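Local coordinates for protein acidocalcisomal pyrophosphatase (Trypanosoma cruzi, PDB 5CUV) that probably hydrolyses inorganic diphosphate to phosphate with the help of magnesium, as an acidocalcisomal member of the soluble pyrophosphatase family, at residues R109-I123 against K134-P146. Residues are numbered along the deposited sequence; the frame is centred on the assembly and turned at random.
Sequences RVMNEDDVKQMKSEI and KFWAWWCSHPEVP
With chi1 at -170° and a bend at chi3 (-58°), the R109 chain first runs out extended and then turns its guanidinium flat over W139, while W138, its CG also anti to the backbone N, reaches out toward M119, like M111 a selenomethionine. These two tryptophans belong to the second helix-loop-helix of an N-terminal region whose topology is consistent with paired EF-hands: helices 113-123 and 132-141 flank strand 129-130, which pairs with strand 95-96 of the first helix-loop-helix. The segment axes approach to 10.4 Å and cross at 124°. W138 is the knob, set among Q118, M119, E122 and I123. M119 CG makes a CH-pi contact over one face of its indole, 3.7 Å from the centroid of the six-membered ring, with SE farther out above the same ring; H142 CB lies over the opposite face. M111 SE lies at the edge of the W138 ring, a Met-aromatic contact, and its CE packs 3.7 Å from W138 CH2; I123 CD1 packs against W138 CB.

Ahead of helix 113-123, R109 forms a cation-pi stack with W139: its CZ stands 3.8 Å from the centroid of the W139 six-membered ring. E144 covers the other guanidinium face, its carboxylate also accepting a weak bond from V110 N. W139 NE1 hydrogen-bonds to N255 OD1 of the second subunit. R109 NH1 gives a weak, strongly bent bond to H142 O.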
loop_
_atom_site.group_PDB
_atom_site.type_symbol
_atom_site.label_atom_id
_atom_site.label_comp_id
_atom_site.label_asym_id
_atom_site.label_seq_id
_atom_site.Cartn_x
_atom_site.Cartn_y
_atom_site.Cartn_z
ATOM N N ARG A 109 32.393 29.543 -18.227
ATOM C CA ARG A 109 33.141 29.457 -19.487
ATOM C C ARG A 109 34.434 28.610 -19.463
ATOM O O ARG A 109 35.199 28.601 -18.499
ATOM C CB ARG A 109 33.417 30.867 -19.999
ATOM C CG ARG A 109 33.973 30.906 -21.398
ATOM C CD ARG A 109 34.037 32.324 -21.920
ATOM N NE ARG A 109 32.732 32.961 -21.916
ATOM C CZ ARG A 109 32.434 33.979 -22.704
ATOM N NH1 ARG A 109 33.363 34.429 -23.526
ATOM N NH2 ARG A 109 31.223 34.532 -22.680
ATOM N N VAL A 110 34.674 27.892 -20.550
ATOM C CA VAL A 110 35.852 27.036 -20.631
ATOM C C VAL A 110 37.049 27.813 -21.159
ATOM O O VAL A 110 37.305 27.853 -22.366
ATOM C CB VAL A 110 35.550 25.759 -21.486
ATOM C CG1 VAL A 110 34.328 25.014 -20.893
ATOM C CG2 VAL A 110 35.305 26.140 -22.971
HETATM N N MSE A 111 37.889 28.339 -20.282
HETATM C CA MSE A 111 39.008 29.171 -20.670
HETATM C C MSE A 111 40.308 28.527 -20.707
HETATM O O MSE A 111 41.084 28.539 -19.855
HETATM C CB MSE A 111 39.194 30.419 -19.846
HETATM C CG MSE A 111 38.109 31.402 -19.434
HETATM SE SE MSE A 111 37.740 32.797 -20.654
HETATM C CE MSE A 111 38.815 34.285 -20.485
ATOM N N ASN A 112 40.623 27.926 -21.795
ATOM C CA ASN A 112 41.928 27.269 -21.919
ATOM C C ASN A 112 43.095 28.230 -22.210
ATOM O O ASN A 112 42.888 29.406 -22.509
ATOM C CB ASN A 112 41.912 26.132 -22.944
ATOM C CG ASN A 112 41.218 26.500 -24.221
ATOM O OD1 ASN A 112 41.482 27.546 -24.805
ATOM N ND2 ASN A 112 40.321 25.626 -24.677
ATOM N N GLU A 113 44.320 27.723 -22.106
ATOM C CA GLU A 113 45.513 28.527 -22.345
ATOM C C GLU A 113 45.335 29.476 -23.537
ATOM O O GLU A 113 45.722 30.637 -23.483
ATOM C CB GLU A 113 46.718 27.593 -22.565
ATOM C CG GLU A 113 47.048 26.691 -21.346
ATOM C CD GLU A 113 47.296 25.204 -21.694
ATOM O OE1 GLU A 113 48.133 24.905 -22.583
ATOM O OE2 GLU A 113 46.661 24.323 -21.065
ATOM N N ASP A 114 44.720 28.976 -24.603
ATOM C CA ASP A 114 44.488 29.749 -25.829
ATOM C C ASP A 114 43.478 30.877 -25.617
ATOM O O ASP A 114 43.763 32.028 -25.898
ATOM C CB ASP A 114 43.956 28.830 -26.939
ATOM C CG ASP A 114 44.523 27.402 -26.858
ATOM O OD1 ASP A 114 45.730 27.255 -26.523
ATOM O OD2 ASP A 114 43.758 26.432 -27.140
ATOM N N ASP A 115 42.288 30.534 -25.137
ATOM C CA ASP A 115 41.232 31.513 -24.904
ATOM C C ASP A 115 41.634 32.718 -24.086
ATOM O O ASP A 115 41.225 33.841 -24.394
ATOM C CB ASP A 115 40.047 30.866 -24.215
ATOM C CG ASP A 115 39.214 30.061 -25.158
ATOM O OD1 ASP A 115 38.903 30.586 -26.263
ATOM O OD2 ASP A 115 38.872 28.909 -24.787
ATOM N N VAL A 116 42.411 32.496 -23.031
ATOM C CA VAL A 116 42.837 33.613 -22.196
ATOM C C VAL A 116 43.637 34.593 -23.034
ATOM O O VAL A 116 43.469 35.810 -22.927
ATOM C CB VAL A 116 43.686 33.142 -21.006
ATOM C CG1 VAL A 116 44.470 34.308 -20.416
ATOM C CG2 VAL A 116 42.776 32.545 -19.954
ATOM N N LYS A 117 44.503 34.053 -23.880
ATOM C CA LYS A 117 45.302 34.900 -24.734
ATOM C C LYS A 117 44.348 35.737 -25.582
ATOM O O LYS A 117 44.428 36.959 -25.565
ATOM C CB LYS A 117 46.232 34.036 -25.587
ATOM C CG LYS A 117 47.116 33.074 -24.739
ATOM C CD LYS A 117 48.209 32.320 -25.553
ATOM C CE LYS A 117 47.975 30.769 -25.614
ATOM N NZ LYS A 117 49.083 29.928 -26.258
ATOM N N GLN A 118 43.416 35.084 -26.274
ATOM C CA GLN A 118 42.448 35.781 -27.121
ATOM C C GLN A 118 41.692 36.895 -26.414
ATOM O O GLN A 118 41.397 37.899 -27.025
ATOM C CB GLN A 118 41.442 34.805 -27.729
ATOM C CG GLN A 118 41.028 35.140 -29.181
ATOM C CD GLN A 118 39.528 35.498 -29.388
ATOM O OE1 GLN A 118 39.041 35.539 -30.531
ATOM N NE2 GLN A 118 38.806 35.765 -28.292
HETATM N N MSE A 119 41.355 36.787 -25.194
HETATM C CA MSE A 119 40.811 37.848 -24.455
HETATM C C MSE A 119 41.660 38.996 -24.161
HETATM O O MSE A 119 41.276 40.054 -24.191
HETATM C CB MSE A 119 40.583 37.183 -23.169
HETATM C CG MSE A 119 39.783 37.832 -22.062
HETATM SE SE MSE A 119 40.828 38.570 -20.692
HETATM C CE MSE A 119 41.428 37.337 -19.486
ATOM N N LYS A 120 42.850 38.769 -23.808
ATOM C CA LYS A 120 43.798 39.859 -23.576
ATOM C C LYS A 120 43.967 40.638 -24.880
ATOM O O LYS A 120 43.831 41.859 -24.910
ATOM C CB LYS A 120 45.172 39.342 -23.107
ATOM C CG LYS A 120 45.150 38.684 -21.753
ATOM C CD LYS A 120 46.511 38.252 -21.326
ATOM C CE LYS A 120 46.437 37.693 -19.906
ATOM N NZ LYS A 120 47.493 36.653 -19.581
ATOM N N SER A 121 44.265 39.921 -25.958
ATOM C CA SER A 121 44.439 40.541 -27.268
ATOM C C SER A 121 43.239 41.455 -27.591
ATOM O O SER A 121 43.410 42.587 -28.020
ATOM C CB SER A 121 44.576 39.455 -28.299
ATOM O OG SER A 121 44.852 40.030 -29.538
ATOM N N GLU A 122 42.030 40.948 -27.346
ATOM C CA GLU A 122 40.770 41.663 -27.545
ATOM C C GLU A 122 40.686 42.919 -26.712
ATOM O O GLU A 122 40.305 43.981 -27.206
ATOM C CB GLU A 122 39.586 40.796 -27.125
ATOM C CG GLU A 122 39.340 39.562 -27.953
ATOM C CD GLU A 122 38.852 39.908 -29.317
ATOM O OE1 GLU A 122 37.739 40.493 -29.402
ATOM O OE2 GLU A 122 39.593 39.606 -30.282
ATOM N N ILE A 123 40.975 42.787 -25.424
ATOM C CA ILE A 123 40.903 43.941 -24.548
ATOM C C ILE A 123 42.150 44.798 -24.694
ATOM O O ILE A 123 42.126 46.004 -24.420
ATOM C CB ILE A 123 40.740 43.542 -23.076
ATOM C CG1 ILE A 123 39.656 42.478 -22.943
ATOM C CG2 ILE A 123 40.307 44.765 -22.264
ATOM C CD1 ILE A 123 38.248 43.064 -22.694
ATOM N N LYS A 134 34.692 47.238 -20.700
ATOM C CA LYS A 134 35.546 46.523 -21.636
ATOM C C LYS A 134 35.315 45.040 -21.479
ATOM O O LYS A 134 35.410 44.295 -22.452
ATOM C CB LYS A 134 37.032 46.837 -21.415
ATOM C CG LYS A 134 37.597 47.960 -22.302
ATOM C CD LYS A 134 37.099 47.893 -23.790
ATOM C CE LYS A 134 37.999 48.727 -24.726
ATOM N NZ LYS A 134 38.787 49.706 -23.911
ATOM N N PHE A 135 35.029 44.607 -20.251
ATOM C CA PHE A 135 34.780 43.197 -20.012
ATOM C C PHE A 135 33.507 42.835 -20.717
ATOM O O PHE A 135 33.502 42.007 -21.632
ATOM C CB PHE A 135 34.633 42.911 -18.513
ATOM C CG PHE A 135 34.163 41.511 -18.197
ATOM C CD1 PHE A 135 34.962 40.403 -18.499
ATOM C CD2 PHE A 135 32.876 41.296 -17.651
ATOM C CE1 PHE A 135 34.488 39.096 -18.273
ATOM C CE2 PHE A 135 32.400 39.998 -17.420
ATOM C CZ PHE A 135 33.206 38.901 -17.733
ATOM N N TRP A 136 32.431 43.500 -20.302
ATOM C CA TRP A 136 31.113 43.254 -20.870
ATOM C C TRP A 136 31.129 43.334 -22.388
ATOM O O TRP A 136 30.491 42.552 -23.044
ATOM C CB TRP A 136 30.080 44.217 -20.261
ATOM C CG TRP A 136 28.684 44.009 -20.779
ATOM C CD1 TRP A 136 27.934 44.912 -21.467
ATOM C CD2 TRP A 136 27.898 42.799 -20.730
ATOM N NE1 TRP A 136 26.735 44.352 -21.860
ATOM C CE2 TRP A 136 26.683 43.059 -21.426
ATOM C CE3 TRP A 136 28.100 41.526 -20.175
ATOM C CZ2 TRP A 136 25.676 42.098 -21.582
ATOM C CZ3 TRP A 136 27.098 40.563 -20.329
ATOM C CH2 TRP A 136 25.894 40.859 -21.032
ATOM N N ALA A 137 31.897 44.251 -22.953
ATOM C CA ALA A 137 31.967 44.382 -24.413
ATOM C C ALA A 137 32.585 43.138 -25.026
ATOM O O ALA A 137 32.174 42.653 -26.086
ATOM C CB ALA A 137 32.792 45.587 -24.781
ATOM N N TRP A 138 33.578 42.613 -24.336
ATOM C CA TRP A 138 34.269 41.420 -24.817
ATOM C C TRP A 138 33.384 40.163 -24.717
ATOM O O TRP A 138 33.372 39.351 -25.640
ATOM C CB TRP A 138 35.580 41.195 -24.021
ATOM C CG TRP A 138 36.234 39.874 -24.363
ATOM C CD1 TRP A 138 36.927 39.565 -25.507
ATOM C CD2 TRP A 138 36.166 38.675 -23.604
ATOM N NE1 TRP A 138 37.293 38.239 -25.506
ATOM C CE2 TRP A 138 36.837 37.667 -24.346
ATOM C CE3 TRP A 138 35.596 38.341 -22.373
ATOM C CZ2 TRP A 138 36.953 36.346 -23.887
ATOM C CZ3 TRP A 138 35.706 37.017 -21.915
ATOM C CH2 TRP A 138 36.379 36.040 -22.671
ATOM N N TRP A 139 32.689 40.018 -23.578
ATOM C CA TRP A 139 31.791 38.884 -23.276
ATOM C C TRP A 139 30.699 38.717 -24.341
ATOM O O TRP A 139 30.476 37.632 -24.880
ATOM C CB TRP A 139 31.124 39.124 -21.917
ATOM C CG TRP A 139 30.260 37.983 -21.414
ATOM C CD1 TRP A 139 28.904 37.841 -21.561
ATOM C CD2 TRP A 139 30.684 36.898 -20.593
ATOM N NE1 TRP A 139 28.460 36.744 -20.872
ATOM C CE2 TRP A 139 29.536 36.146 -20.264
ATOM C CE3 TRP A 139 31.924 36.491 -20.087
ATOM C CZ2 TRP A 139 29.598 35.002 -19.439
ATOM C CZ3 TRP A 139 31.980 35.370 -19.277
ATOM C CH2 TRP A 139 30.824 34.639 -18.958
ATOM N N CYS A 140 30.020 39.823 -24.606
ATOM C CA CYS A 140 28.971 39.875 -25.575
ATOM C C CYS A 140 29.479 39.590 -26.945
ATOM O O CYS A 140 28.711 39.178 -27.783
ATOM C CB CYS A 140 28.320 41.230 -25.574
ATOM S SG CYS A 140 27.443 41.526 -24.063
ATOM N N SER A 141 30.759 39.781 -27.203
ATOM C CA SER A 141 31.249 39.526 -28.551
ATOM C C SER A 141 31.827 38.149 -28.740
ATOM O O SER A 141 32.142 37.754 -29.847
ATOM C CB SER A 141 32.278 40.583 -28.940
ATOM O OG SER A 141 31.704 41.877 -28.794
ATOM N N HIS A 142 31.956 37.395 -27.667
ATOM C CA HIS A 142 32.535 36.069 -27.777
ATOM C C HIS A 142 31.814 35.064 -26.933
ATOM O O HIS A 142 32.227 34.791 -25.807
ATOM C CB HIS A 142 33.993 36.111 -27.365
ATOM C CG HIS A 142 34.796 37.048 -28.193
ATOM N ND1 HIS A 142 34.453 38.371 -28.342
ATOM C CD2 HIS A 142 35.856 36.835 -29.008
ATOM C CE1 HIS A 142 35.261 38.935 -29.222
ATOM N NE2 HIS A 142 36.121 38.023 -29.641
ATOM N N PRO A 143 30.706 34.520 -27.451
ATOM C CA PRO A 143 29.909 33.521 -26.743
ATOM C C PRO A 143 30.629 32.168 -26.803
ATOM O O PRO A 143 30.001 31.106 -26.876
ATOM C CB PRO A 143 28.605 33.533 -27.517
ATOM C CG PRO A 143 28.549 34.955 -28.061
ATOM C CD PRO A 143 29.936 35.118 -28.552
ATOM N N GLU A 144 31.959 32.252 -26.788
ATOM C CA GLU A 144 32.895 31.124 -26.821
ATOM C C GLU A 144 32.498 29.838 -27.544
ATOM O O GLU A 144 31.338 29.415 -27.538
ATOM C CB GLU A 144 33.301 30.739 -25.403
ATOM C CG GLU A 144 32.183 30.070 -24.635
ATOM C CD GLU A 144 32.692 29.071 -23.619
ATOM O OE1 GLU A 144 31.875 28.635 -22.772
ATOM O OE2 GLU A 144 33.898 28.721 -23.666
ATOM N N VAL A 145 33.512 29.207 -28.127
ATOM C CA VAL A 145 33.375 27.958 -28.858
ATOM C C VAL A 145 32.050 27.219 -28.694
ATOM O O VAL A 145 31.461 27.149 -27.613
ATOM C CB VAL A 145 34.530 26.941 -28.505
ATOM C CG1 VAL A 145 35.692 27.072 -29.500
ATOM C CG2 VAL A 145 35.025 27.164 -27.058
ATOM N N PRO A 146 31.567 26.649 -29.797
ATOM C CA PRO A 146 30.317 25.901 -29.804
ATOM C C PRO A 146 30.641 24.493 -29.353
ATOM O O PRO A 146 30.892 24.257 -28.163
ATOM C CB PRO A 146 29.915 25.937 -31.274
ATOM C CG PRO A 146 31.262 25.777 -31.964
ATOM C CD PRO A 146 32.144 26.733 -31.157
#